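Local structure of N-acetylgalactosaminyltransferase 7 (Homo sapiens, 6IWR) at residues K564-S569 / H573-S578; I486-K491 / V535-C540; S423-Q428 / L510-E515; W298-K303 / V406-V411; C265-I270 / P325-G330. The protein combines a glycosyltransferase family 2 domain of the GT-A clan with a ricin-type beta-trefoil lectin domain, and carries a manganese ion in the model. One frame throughout, in Å; residues are numbered along the deposited sequence.

Followed from the N terminus, interaction 5 opens first, in the glycosyltransferase domain. It closes a loop of 54 residues between 265-270 and 325-330. Interaction 4 starts inside that loop at 298-303 and closes beyond it at 406-411, so the two cross. They also touch, where Trp302 of interaction 4 packs on Met327 and Ala328 of interaction 5. Interaction 3 then runs from 423-428 into the lectin domain at 510-515 and touches interaction 4. Interaction 2, 486-491 with 535-540, crosses interaction 3 and stays within the trefoil. Interaction 1 comes last, a hairpin packed on interaction 2. The series runs from the transferase sheet through helix 400-412 to the far part of the lectin domain.

Interaction 1 (K564-S569 / H573-S578); sequences KCLDRS and HQVFIS
Gln574 and Ser569 start the pairing next to the turn. Gln574 O accepts from Ser569 N at 3.0 Å, and the two CB atoms also meet. Val575 and Arg568 form a non-hydrogen-bonded pair, and Val575 CG1 lies 4.0 Å from Leu566 CD1. Phe576 is gripped twice by Asp567: Phe576 N donates to Asp567 O at 2.9 Å, and Phe576 O accepts from Asp567 N. The Phe576 ring stands beside the Asp567 side chain, pointing the same way, because its CG sits between the backbone N and the carbonyl carbon (chi1 52°). Asp567 O lies over one face of the ring, and the Asp567 carboxylate and Phe576 ring planes are 49° apart. Ile577 crosses Leu566 at about a right angle on the opposite face of the hairpin, CG2 to CD1 at 3.9 Å. Ser578 pairs with Cys565 through two backbone bonds. Ser578 OG also donates to Asp567 OD2 at 2.7 Å, meeting the lone pair of OD2 that points away from OD1. Leu566 and Val575 continue inward onto Ile486 and Val535. Cys565 is tied to Cys580 by a disulfide just beyond the hairpin. This is a beta hairpin, a building unit of the ricin-type beta-trefoil.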
# COMPACT_ATOMS: atom_id res chain seq x y z
N LYS A 564 27.81 18.65 -3.06
CA LYS A 564 26.61 19.40 -3.41
C LYS A 564 25.71 19.69 -2.20
O LYS A 564 25.77 19.02 -1.17
CB LYS A 564 25.84 18.66 -4.50
CG LYS A 564 26.62 18.58 -5.83
CD LYS A 564 25.87 17.76 -6.86
CE LYS A 564 26.52 17.74 -8.20
NZ LYS A 564 25.78 16.79 -9.08
N CYS A 565 24.90 20.74 -2.35
CA CYS A 565 23.97 21.25 -1.34
C CYS A 565 22.55 20.72 -1.58
O CYS A 565 22.11 20.52 -2.71
CB CYS A 565 23.96 22.78 -1.38
SG CYS A 565 25.23 23.63 -0.46
N LEU A 566 21.84 20.43 -0.50
CA LEU A 566 20.42 20.13 -0.66
C LEU A 566 19.74 21.35 -1.28
O LEU A 566 20.00 22.49 -0.88
CB LEU A 566 19.80 19.75 0.70
CG LEU A 566 18.48 18.97 0.61
CD1 LEU A 566 18.61 17.80 -0.36
CD2 LEU A 566 17.98 18.48 1.95
N ASP A 567 18.92 21.14 -2.30
CA ASP A 567 18.27 22.25 -3.01
C ASP A 567 16.81 21.88 -3.23
O ASP A 567 16.42 20.71 -3.09
CB ASP A 567 18.95 22.56 -4.37
CG ASP A 567 18.78 24.04 -4.85
OD1 ASP A 567 17.92 24.81 -4.32
OD2 ASP A 567 19.54 24.42 -5.77
N ARG A 568 16.00 22.87 -3.58
CA ARG A 568 14.58 22.68 -3.82
C ARG A 568 14.07 23.59 -4.93
O ARG A 568 14.68 24.59 -5.21
CB ARG A 568 13.79 22.92 -2.53
CG ARG A 568 13.51 24.38 -2.25
CD ARG A 568 13.11 24.58 -0.81
NE ARG A 568 13.17 25.98 -0.46
CZ ARG A 568 14.06 26.49 0.37
NH1 ARG A 568 14.95 25.71 0.94
NH2 ARG A 568 14.04 27.77 0.63
N SER A 569 12.95 23.23 -5.56
CA SER A 569 12.31 24.13 -6.50
C SER A 569 11.14 24.96 -5.98
O SER A 569 10.99 26.11 -6.35
CB SER A 569 11.87 23.41 -7.76
OG SER A 569 11.25 24.32 -8.63
N HIS A 573 7.72 21.60 -6.47
CA HIS A 573 7.66 20.67 -5.34
C HIS A 573 8.70 19.54 -5.42
O HIS A 573 8.40 18.37 -5.25
CB HIS A 573 6.27 20.09 -5.16
CG HIS A 573 5.25 21.08 -4.68
ND1 HIS A 573 5.41 22.44 -4.81
CD2 HIS A 573 4.04 20.90 -4.10
CE1 HIS A 573 4.36 23.05 -4.32
NE2 HIS A 573 3.51 22.14 -3.88
N GLN A 574 9.92 19.94 -5.69
CA GLN A 574 11.04 19.10 -6.06
C GLN A 574 12.20 19.29 -5.10
O GLN A 574 12.54 20.42 -4.73
CB GLN A 574 11.52 19.44 -7.47
CG GLN A 574 11.90 18.24 -8.30
CD GLN A 574 11.53 18.43 -9.75
OE1 GLN A 574 11.99 19.37 -10.39
NE2 GLN A 574 10.67 17.54 -10.26
N VAL A 575 12.78 18.18 -4.68
CA VAL A 575 13.94 18.18 -3.79
C VAL A 575 15.10 17.52 -4.52
O VAL A 575 14.99 16.37 -4.96
CB VAL A 575 13.65 17.44 -2.47
CG1 VAL A 575 14.94 17.24 -1.71
CG2 VAL A 575 12.63 18.21 -1.64
N PHE A 576 16.21 18.23 -4.64
CA PHE A 576 17.36 17.64 -5.31
C PHE A 576 18.62 18.20 -4.66
O PHE A 576 18.54 19.01 -3.73
CB PHE A 576 17.32 17.93 -6.82
CG PHE A 576 17.12 19.37 -7.14
CD1 PHE A 576 18.22 20.24 -7.19
CD2 PHE A 576 15.85 19.90 -7.35
CE1 PHE A 576 18.06 21.59 -7.47
CE2 PHE A 576 15.68 21.26 -7.63
CZ PHE A 576 16.80 22.10 -7.69
N ILE A 577 19.78 17.75 -5.13
CA ILE A 577 21.07 18.32 -4.74
C ILE A 577 21.72 18.95 -5.97
O ILE A 577 21.75 18.35 -7.04
CB ILE A 577 22.02 17.29 -4.09
CG1 ILE A 577 22.29 16.12 -5.04
CG2 ILE A 577 21.48 16.78 -2.79
CD1 ILE A 577 23.36 15.19 -4.52
N SER A 578 22.25 20.15 -5.81
CA SER A 578 22.92 20.86 -6.88
C SER A 578 24.18 21.51 -6.31
O SER A 578 24.42 21.46 -5.11
CB SER A 578 22.00 21.89 -7.51
OG SER A 578 21.39 22.63 -6.48

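Interaction 2 (I486-K491 / V535-C540); sequences IDSMGK and VMITHC
Ile537 reaches across to Ser488 and Lys491, and all of the direct contact is van der Waals packing. Its two methyl ends share the work. CD1 lies 3.2 Å from Ser488 OG. CG2 meets the backbone instead, 3.4 Å from Lys491 O. CD1 also comes within 3.8 Å of Lys491 O, so this carbonyl oxygen is approached by both branches of the isoleucine. The first torsion of Ser488 (chi1 -160°) turns OG to the Ile537 side, against CD1. The backbones stay apart, with Lys491 CA 7.0 Å from Ile537 CA. The Lys491 side chain leads away from Ile537, and its NZ makes a long, weak ion pair with Glu498. Ile537 also packs on Gln524 of strand 524-529.

Both segments belong to the ricin-type beta-trefoil lectin domain. Strand 484-487 pairs with strand 498-501, while strand 534-539 is an outermost strand of a five-stranded antiparallel sheet. The turn after strand 484-487 lies against Ile537 of strand 534-539.

Hydrogen bonds shape the turn from within. Ser488 to Lys491 form a type I' beta turn, closed by Lys491 N donating to Ser488 O at 3.0 Å. Met489 and Gly490 fill its two central positions, both with positive phi, as this type of turn requires. Just before it, Asp487 makes an Asx turn: OD1 takes Met489 N at 2.9 Å, met from above the carboxylate plane. Backbone bonds link Asp487 with Glu498 and Ser488 with Asn508.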
# COMPACT_ATOMS: atom_id res chain seq x y z
N ILE A 486 10.46 19.27 3.33
CA ILE A 486 10.74 18.00 2.70
C ILE A 486 9.77 17.01 3.29
O ILE A 486 9.45 17.06 4.49
CB ILE A 486 12.20 17.56 2.89
CG1 ILE A 486 13.16 18.62 2.30
CG2 ILE A 486 12.42 16.19 2.25
CD1 ILE A 486 14.64 18.30 2.36
N ASP A 487 9.21 16.14 2.45
CA ASP A 487 8.33 15.15 3.03
C ASP A 487 8.28 13.90 2.17
O ASP A 487 8.45 13.93 0.95
CB ASP A 487 6.97 15.80 3.34
CG ASP A 487 5.79 15.17 2.65
OD1 ASP A 487 5.43 13.99 2.89
OD2 ASP A 487 5.14 15.94 1.95
N SER A 488 8.16 12.79 2.88
CA SER A 488 8.46 11.49 2.32
C SER A 488 7.40 11.03 1.33
O SER A 488 7.68 10.18 0.48
CB SER A 488 8.58 10.49 3.47
OG SER A 488 9.31 9.36 3.08
N MET A 489 6.18 11.56 1.44
CA MET A 489 5.00 10.94 0.85
C MET A 489 4.85 9.50 1.32
O MET A 489 4.24 8.68 0.64
CB MET A 489 5.05 10.98 -0.68
CG MET A 489 5.27 12.35 -1.26
SD MET A 489 4.18 13.52 -0.48
CE MET A 489 4.56 14.95 -1.49
N GLY A 490 5.43 9.16 2.47
CA GLY A 490 5.44 7.78 2.90
C GLY A 490 6.26 6.86 2.05
O GLY A 490 6.32 5.66 2.34
N LYS A 491 6.91 7.36 0.99
CA LYS A 491 7.71 6.52 0.11
C LYS A 491 8.76 5.77 0.90
O LYS A 491 9.32 6.27 1.88
CB LYS A 491 8.40 7.36 -0.96
CG LYS A 491 7.81 7.28 -2.35
CD LYS A 491 6.95 8.48 -2.66
CE LYS A 491 7.63 9.46 -3.60
NZ LYS A 491 7.59 8.99 -5.00
N VAL A 535 16.91 12.99 -4.41
CA VAL A 535 17.13 12.40 -3.11
C VAL A 535 16.14 11.27 -2.93
O VAL A 535 14.92 11.47 -3.04
CB VAL A 535 16.99 13.44 -2.00
CG1 VAL A 535 17.20 12.81 -0.64
CG2 VAL A 535 17.97 14.54 -2.26
N MET A 536 16.65 10.10 -2.65
CA MET A 536 15.90 8.87 -2.56
C MET A 536 15.85 8.43 -1.11
O MET A 536 16.68 8.84 -0.29
CB MET A 536 16.58 7.83 -3.46
CG MET A 536 15.91 6.49 -3.63
SD MET A 536 17.07 5.42 -4.52
CE MET A 536 18.59 5.85 -3.68
N ILE A 537 14.85 7.61 -0.78
CA ILE A 537 14.66 7.02 0.54
C ILE A 537 14.82 5.51 0.40
O ILE A 537 14.15 4.89 -0.43
CB ILE A 537 13.26 7.34 1.10
CG1 ILE A 537 13.29 8.48 2.07
CG2 ILE A 537 12.74 6.20 1.93
CD1 ILE A 537 12.32 8.23 3.20
N THR A 538 15.69 4.89 1.21
CA THR A 538 15.84 3.44 1.16
C THR A 538 16.09 2.88 2.53
O THR A 538 16.29 3.61 3.50
CB THR A 538 17.02 2.96 0.30
OG1 THR A 538 17.63 4.06 -0.38
CG2 THR A 538 16.55 1.91 -0.69
N HIS A 539 16.15 1.55 2.59
CA HIS A 539 16.51 0.88 3.82
C HIS A 539 17.99 1.10 4.13
O HIS A 539 18.85 1.16 3.25
CB HIS A 539 16.21 -0.61 3.75
CG HIS A 539 16.45 -1.32 5.04
ND1 HIS A 539 17.38 -2.33 5.17
CD2 HIS A 539 15.94 -1.11 6.28
CE1 HIS A 539 17.40 -2.74 6.43
NE2 HIS A 539 16.54 -2.01 7.12
N CYS A 540 18.27 1.18 5.43
CA CYS A 540 19.48 1.76 5.98
C CYS A 540 20.18 0.72 6.85
O CYS A 540 19.52 -0.03 7.56
CB CYS A 540 19.10 3.00 6.80
SG CYS A 540 20.44 4.12 6.76

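Interaction 3 (S423-Q428 / L510-E515); sequences SRPESQ and LFRINE
Pro425 and Arg512 come together where the chain leaves helix 417-423 and passes a strand of the lectin domain. The touching parts, 423 to 426 and 510 to 512, run 136° apart. The backbones are well separated: Pro425 CA is 8.1 Å from Arg512 CA, so side chains bridge most of the distance. Arg424 is the first residue to leave helical angles. Its carbonyl O is gripped twice by Ser427, by the backbone N at 3.1 Å and by OG at 2.8 Å.

The Arg512 chain bends at chi3 (-128°) and crosses the Pro425 ring at about a right angle, CD to CD at 4.0 Å. One face of its guanidinium is turned to Ser423 O, at the end of helix 417-423. This oxygen is 3.7 Å from Arg512 CZ and offset toward the rim. The polar end of Arg512 is held by other residues: NH1 donates to Tyr522 O, and NE makes a weak bond to Ala422 O. Separately, Leu510 CD2 touches the carboxylate of Glu426, 3.3 Å from OE1.

The contact joins the loop after helix 417-423 to the ricin-type beta-trefoil lectin domain. Arg424 and Ser427 pack on helix 400-412, and Pro425 lies against Asn471 and Trp474 of strand 471-474. Strand 511-514 pairs with that strand on one side and with strand 519-521 on the other.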
# COMPACT_ATOMS: atom_id res chain seq x y z
N SER A 423 16.20 6.92 18.48
CA SER A 423 15.36 6.36 17.43
C SER A 423 14.08 7.15 17.26
O SER A 423 13.63 7.33 16.13
CB SER A 423 15.03 4.90 17.74
OG SER A 423 16.20 4.14 17.94
N ARG A 424 13.49 7.64 18.35
CA ARG A 424 12.22 8.36 18.30
C ARG A 424 12.35 9.64 19.11
O ARG A 424 11.79 9.77 20.20
CB ARG A 424 11.07 7.48 18.81
CG ARG A 424 11.11 6.09 18.22
CD ARG A 424 9.96 5.20 18.69
NE ARG A 424 8.79 5.44 17.84
CZ ARG A 424 8.11 4.48 17.23
NH1 ARG A 424 8.45 3.20 17.40
NH2 ARG A 424 7.07 4.82 16.48
N PRO A 425 13.10 10.62 18.60
CA PRO A 425 13.21 11.88 19.35
C PRO A 425 11.87 12.53 19.53
O PRO A 425 11.67 13.21 20.54
CB PRO A 425 14.14 12.74 18.50
CG PRO A 425 14.39 11.94 17.26
CD PRO A 425 13.46 10.81 17.19
N GLU A 426 10.93 12.27 18.61
CA GLU A 426 9.63 12.92 18.66
C GLU A 426 8.88 12.58 19.95
O GLU A 426 7.89 13.23 20.29
CB GLU A 426 8.79 12.57 17.42
CG GLU A 426 8.19 11.16 17.33
CD GLU A 426 9.06 10.16 16.55
OE1 GLU A 426 10.18 10.53 16.12
OE2 GLU A 426 8.64 8.98 16.38
N SER A 427 9.34 11.56 20.67
CA SER A 427 8.67 11.13 21.88
C SER A 427 9.27 11.76 23.11
O SER A 427 8.69 11.64 24.20
CB SER A 427 8.75 9.60 22.03
OG SER A 427 10.07 9.19 22.36
N GLN A 428 10.43 12.40 22.96
CA GLN A 428 11.15 12.91 24.12
C GLN A 428 10.21 13.64 25.08
O GLN A 428 10.12 13.29 26.27
CB GLN A 428 12.31 13.81 23.67
CG GLN A 428 13.26 13.21 22.59
CD GLN A 428 14.73 13.65 22.73
OE1 GLN A 428 15.41 13.28 23.70
NE2 GLN A 428 15.22 14.44 21.77
N LEU A 510 8.95 14.46 9.04
CA LEU A 510 9.86 14.42 10.18
C LEU A 510 11.12 13.66 9.80
O LEU A 510 11.04 12.59 9.19
CB LEU A 510 9.20 13.75 11.37
CG LEU A 510 9.94 13.87 12.68
CD1 LEU A 510 9.36 15.07 13.42
CD2 LEU A 510 9.84 12.58 13.51
N PHE A 511 12.28 14.20 10.15
CA PHE A 511 13.55 13.55 9.87
C PHE A 511 14.48 13.70 11.07
O PHE A 511 14.24 14.51 11.97
CB PHE A 511 14.20 14.10 8.61
CG PHE A 511 13.36 13.90 7.37
CD1 PHE A 511 12.38 14.83 7.03
CD2 PHE A 511 13.54 12.78 6.57
CE1 PHE A 511 11.60 14.63 5.90
CE2 PHE A 511 12.76 12.58 5.45
CZ PHE A 511 11.80 13.51 5.11
N ARG A 512 15.52 12.89 11.10
CA ARG A 512 16.58 13.08 12.08
C ARG A 512 17.91 12.87 11.38
O ARG A 512 18.02 12.07 10.44
CB ARG A 512 16.46 12.13 13.30
CG ARG A 512 16.28 10.68 12.94
CD ARG A 512 15.71 9.86 14.07
NE ARG A 512 16.55 8.70 14.28
CZ ARG A 512 16.40 7.54 13.65
NH1 ARG A 512 15.41 7.37 12.75
NH2 ARG A 512 17.24 6.55 13.92
N ILE A 513 18.92 13.61 11.81
CA ILE A 513 20.28 13.45 11.32
C ILE A 513 21.15 12.90 12.44
O ILE A 513 21.13 13.42 13.57
CB ILE A 513 20.86 14.76 10.76
CG1 ILE A 513 22.06 14.45 9.88
CG2 ILE A 513 21.32 15.64 11.87
CD1 ILE A 513 22.70 15.65 9.34
N ASN A 514 21.92 11.88 12.10
CA ASN A 514 22.82 11.12 12.95
C ASN A 514 24.11 11.88 13.24
O ASN A 514 24.57 12.69 12.45
CB ASN A 514 23.26 9.85 12.22
CG ASN A 514 22.64 8.67 12.76
OD1 ASN A 514 22.05 8.73 13.85
ND2 ASN A 514 22.77 7.55 12.06
N GLU A 515 24.74 11.49 14.35
CA GLU A 515 26.18 11.73 14.47
C GLU A 515 26.97 10.91 13.46
O GLU A 515 28.16 11.18 13.25
CB GLU A 515 26.68 11.42 15.87
CG GLU A 515 26.34 12.46 16.91
CD GLU A 515 27.00 12.16 18.25
OE1 GLU A 515 27.57 11.05 18.38
OE2 GLU A 515 26.96 13.03 19.14

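Interaction 4 (W298-K303 / V406-V411); sequences WSMLWK and VRVVEV
Met300 points its terminal methyl at Val408 and Val409, two consecutive residues of helix 400-412. Met300 lies in the turn of a beta hairpin, between strands 292-296 and 302-306. The contact packs this turn against one face of the helix. The backbones stay well apart, with Met300 CA 8.9 Å from Val409 CA, and the methionine side chain spans the distance. It runs out extended, with CG anti to the backbone N and chi2 at 179°. It bends only at chi3 (-99°), which swings CE onto the helix.

The two valines meet it differently. The Val408 side chain is crossed at a slant, and the branch that touches is CG1, the one anti to the backbone N. Val408 CB is also near, 4.0 Å from Met300 CE. Val409 and Met300 slide past each other in opposite directions. Here the branch in contact is CG2, which is anti to the carbonyl carbon. All three residues are buried, and the packing is purely apolar.

Helix 355-365 adds Phe357 and Tyr361 against Met300, and Tyr361 also reaches Val408. Lys417 and Phe420 of helix 417-423 pack on Val409. Asp297 OD1 takes both Ser299 OG and Leu301 N, which ties the turn across Met300. The methyl that this turn presents is shared evenly: Met300 CE lies 3.6 Å from Val408 CG1 and also 3.6 Å from Val409 CG2.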
# COMPACT_ATOMS: atom_id res chain seq x y z
N TRP A 298 15.56 -0.50 18.57
CA TRP A 298 15.60 0.54 19.59
C TRP A 298 14.50 1.60 19.44
O TRP A 298 14.44 2.54 20.24
CB TRP A 298 17.00 1.15 19.62
CG TRP A 298 17.92 0.02 19.88
CD1 TRP A 298 18.73 -0.63 18.98
CD2 TRP A 298 18.04 -0.70 21.11
NE1 TRP A 298 19.37 -1.68 19.59
CE2 TRP A 298 18.96 -1.75 20.90
CE3 TRP A 298 17.45 -0.56 22.37
CZ2 TRP A 298 19.31 -2.63 21.89
CZ3 TRP A 298 17.81 -1.44 23.37
CH2 TRP A 298 18.73 -2.46 23.13
N SER A 299 13.63 1.45 18.45
CA SER A 299 12.33 2.11 18.46
C SER A 299 11.28 1.27 19.16
O SER A 299 10.13 1.72 19.31
CB SER A 299 11.87 2.42 17.03
OG SER A 299 12.33 1.42 16.15
N MET A 300 11.67 0.08 19.60
CA MET A 300 10.82 -0.86 20.33
C MET A 300 9.79 -1.52 19.41
O MET A 300 8.69 -1.87 19.85
CB MET A 300 10.12 -0.20 21.52
CG MET A 300 9.64 -1.24 22.52
SD MET A 300 8.81 -0.64 24.00
CE MET A 300 10.11 -0.68 25.21
N LEU A 301 10.14 -1.72 18.15
CA LEU A 301 9.35 -2.57 17.27
C LEU A 301 9.74 -4.03 17.49
O LEU A 301 10.93 -4.37 17.57
CB LEU A 301 9.55 -2.19 15.81
CG LEU A 301 9.13 -0.75 15.52
CD1 LEU A 301 9.27 -0.51 14.03
CD2 LEU A 301 7.70 -0.46 16.04
N TRP A 302 8.73 -4.88 17.59
CA TRP A 302 8.92 -6.30 17.74
C TRP A 302 9.75 -6.89 16.61
O TRP A 302 9.52 -6.57 15.44
CB TRP A 302 7.54 -6.96 17.79
CG TRP A 302 7.56 -8.41 17.60
CD1 TRP A 302 7.26 -9.09 16.46
CD2 TRP A 302 7.92 -9.38 18.58
NE1 TRP A 302 7.41 -10.43 16.68
CE2 TRP A 302 7.81 -10.64 17.97
CE3 TRP A 302 8.32 -9.32 19.92
CZ2 TRP A 302 8.09 -11.81 18.64
CZ3 TRP A 302 8.59 -10.49 20.58
CH2 TRP A 302 8.47 -11.72 19.94
N LYS A 303 10.70 -7.76 16.95
CA LYS A 303 11.61 -8.40 16.00
C LYS A 303 11.88 -9.83 16.46
O LYS A 303 11.77 -10.15 17.65
CB LYS A 303 12.95 -7.65 15.87
CG LYS A 303 12.90 -6.21 15.36
CD LYS A 303 12.60 -6.12 13.87
CE LYS A 303 12.52 -4.65 13.42
NZ LYS A 303 12.02 -4.50 12.00
N VAL A 406 6.92 4.97 25.86
CA VAL A 406 7.70 5.82 26.77
C VAL A 406 7.56 5.34 28.20
O VAL A 406 8.52 5.38 28.98
CB VAL A 406 7.27 7.28 26.64
CG1 VAL A 406 7.91 8.09 27.76
CG2 VAL A 406 7.67 7.83 25.27
N ARG A 407 6.36 4.92 28.60
CA ARG A 407 6.18 4.42 29.95
C ARG A 407 7.07 3.20 30.17
O ARG A 407 7.81 3.12 31.15
CB ARG A 407 4.71 4.10 30.21
CG ARG A 407 3.78 5.31 30.08
CD ARG A 407 2.35 4.95 30.37
NE ARG A 407 2.22 4.34 31.68
CZ ARG A 407 2.12 5.02 32.82
NH1 ARG A 407 2.17 6.34 32.82
NH2 ARG A 407 2.00 4.39 33.98
N VAL A 408 7.04 2.26 29.23
CA VAL A 408 7.85 1.06 29.40
C VAL A 408 9.32 1.42 29.52
O VAL A 408 10.02 0.94 30.42
CB VAL A 408 7.61 0.09 28.24
CG1 VAL A 408 8.50 -1.15 28.41
CG2 VAL A 408 6.14 -0.30 28.19
N VAL A 409 9.80 2.27 28.60
CA VAL A 409 11.23 2.57 28.55
C VAL A 409 11.67 3.29 29.81
O VAL A 409 12.71 2.97 30.41
CB VAL A 409 11.56 3.39 27.29
CG1 VAL A 409 12.94 4.07 27.42
CG2 VAL A 409 11.49 2.50 26.02
N GLU A 410 10.88 4.29 30.25
CA GLU A 410 11.28 5.12 31.37
C GLU A 410 11.38 4.32 32.67
O GLU A 410 12.17 4.67 33.57
CB GLU A 410 10.28 6.28 31.53
CG GLU A 410 10.56 7.55 30.69
CD GLU A 410 11.98 8.09 30.85
OE1 GLU A 410 12.52 8.66 29.87
OE2 GLU A 410 12.55 7.92 31.95
N VAL A 411 10.62 3.23 32.81
CA VAL A 411 10.69 2.49 34.07
C VAL A 411 11.72 1.35 33.99
O VAL A 411 12.31 1.00 35.01
CB VAL A 411 9.29 1.99 34.51
CG1 VAL A 411 8.51 1.55 33.34
CG2 VAL A 411 9.42 0.82 35.49

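Interaction 5 (C265-I270 / P325-G330); sequences CTVPLI and PAMAGG
Met327 meets Cys265 and Val267, and next to it Ala328 meets Ile270. Met327 uses both ends of its side chain. Its CB lies 4.0 Å from Val267 CG2, and the two side chains cross at about a right angle. Its CE comes to 3.8 Å from Cys265 SG. The first torsion puts CG between the backbone N and the carbonyl carbon (chi1 58°), and the chain bends at chi3 (80°), turning CE toward the sulfur. Further along, Ile270 CD1 reaches Ala328 CB at 4.3 Å.

The next shell holds these groups in place. Met327 O accepts from Asn356 ND2, and Met327 N makes a weak bond to Ser360 OG, which ties the loop to helix 355-365. Trp302 packs on Met327 and Ala328. Cys265 and Val267 make backbone bonds to strand 369-373, and Leu370 of that strand closes round Cys265 with Phe332 and Ile334.

Both segments belong to the glycosyltransferase family 2 domain, where the loop leads into strand 332-335 of the same mixed sheet. The Ile270 side chain is about 9 Å from the manganese ion. The contact itself is made of methyl, methylene and sulfur groups. The direct contact is therefore apolar packing, while polar bonds that position the loop come from helix 355-365.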
# COMPACT_ATOMS: atom_id res chain seq x y z
N CYS A 265 7.26 -17.84 33.05
CA CYS A 265 6.15 -17.53 32.17
C CYS A 265 6.44 -18.17 30.82
O CYS A 265 7.55 -18.07 30.30
CB CYS A 265 5.95 -16.03 32.06
SG CYS A 265 4.95 -15.49 30.70
N THR A 266 5.44 -18.80 30.26
CA THR A 266 5.62 -19.72 29.16
C THR A 266 4.92 -19.20 27.91
O THR A 266 3.89 -18.51 28.01
CB THR A 266 5.10 -21.08 29.57
OG1 THR A 266 6.19 -21.81 30.12
CG2 THR A 266 4.67 -21.80 28.43
N VAL A 267 5.48 -19.52 26.75
CA VAL A 267 4.97 -19.04 25.47
C VAL A 267 5.02 -20.15 24.43
O VAL A 267 6.08 -20.71 24.17
CB VAL A 267 5.75 -17.81 24.96
CG1 VAL A 267 4.96 -17.14 23.86
CG2 VAL A 267 6.05 -16.83 26.10
N PRO A 268 3.90 -20.52 23.83
CA PRO A 268 3.94 -21.48 22.72
C PRO A 268 4.59 -20.86 21.48
O PRO A 268 4.64 -19.64 21.32
CB PRO A 268 2.46 -21.76 22.46
CG PRO A 268 1.80 -20.44 22.80
CD PRO A 268 2.56 -19.93 24.02
N LEU A 269 5.11 -21.71 20.61
CA LEU A 269 5.47 -21.25 19.28
C LEU A 269 4.20 -20.88 18.52
O LEU A 269 3.28 -21.69 18.39
CB LEU A 269 6.25 -22.31 18.51
CG LEU A 269 7.60 -22.72 19.10
CD1 LEU A 269 8.48 -23.41 18.04
CD2 LEU A 269 8.31 -21.53 19.71
N ILE A 270 4.13 -19.64 18.05
CA ILE A 270 2.94 -19.12 17.41
C ILE A 270 3.08 -19.35 15.91
O ILE A 270 3.93 -18.73 15.27
CB ILE A 270 2.74 -17.63 17.71
CG1 ILE A 270 2.69 -17.40 19.22
CG2 ILE A 270 1.46 -17.13 17.06
CD1 ILE A 270 2.33 -15.97 19.59
N PRO A 325 14.09 -13.20 25.22
CA PRO A 325 14.08 -11.93 25.96
C PRO A 325 12.69 -11.30 26.03
O PRO A 325 12.43 -10.53 26.97
CB PRO A 325 15.06 -11.04 25.17
CG PRO A 325 15.82 -11.97 24.25
CD PRO A 325 14.84 -13.09 23.95
N ALA A 326 11.80 -11.62 25.08
CA ALA A 326 10.47 -11.03 25.03
C ALA A 326 9.50 -12.00 24.36
O ALA A 326 9.91 -12.99 23.73
CB ALA A 326 10.50 -9.70 24.27
N MET A 327 8.21 -11.70 24.47
CA MET A 327 7.14 -12.45 23.81
C MET A 327 6.43 -11.55 22.80
O MET A 327 6.46 -10.32 22.92
CB MET A 327 6.14 -12.98 24.85
CG MET A 327 5.54 -11.82 25.65
SD MET A 327 3.97 -12.14 26.47
CE MET A 327 4.58 -13.02 27.90
N ALA A 328 5.79 -12.15 21.80
CA ALA A 328 5.00 -11.35 20.88
C ALA A 328 3.88 -10.63 21.61
O ALA A 328 3.61 -9.46 21.35
CB ALA A 328 4.44 -12.21 19.75
N GLY A 329 3.22 -11.31 22.55
CA GLY A 329 2.30 -10.66 23.46
C GLY A 329 0.90 -11.23 23.58
O GLY A 329 0.30 -11.17 24.66
N GLY A 330 0.36 -11.77 22.50
CA GLY A 330 -1.01 -12.25 22.53
C GLY A 330 -1.22 -13.54 23.29
O GLY A 330 -2.22 -13.68 24.01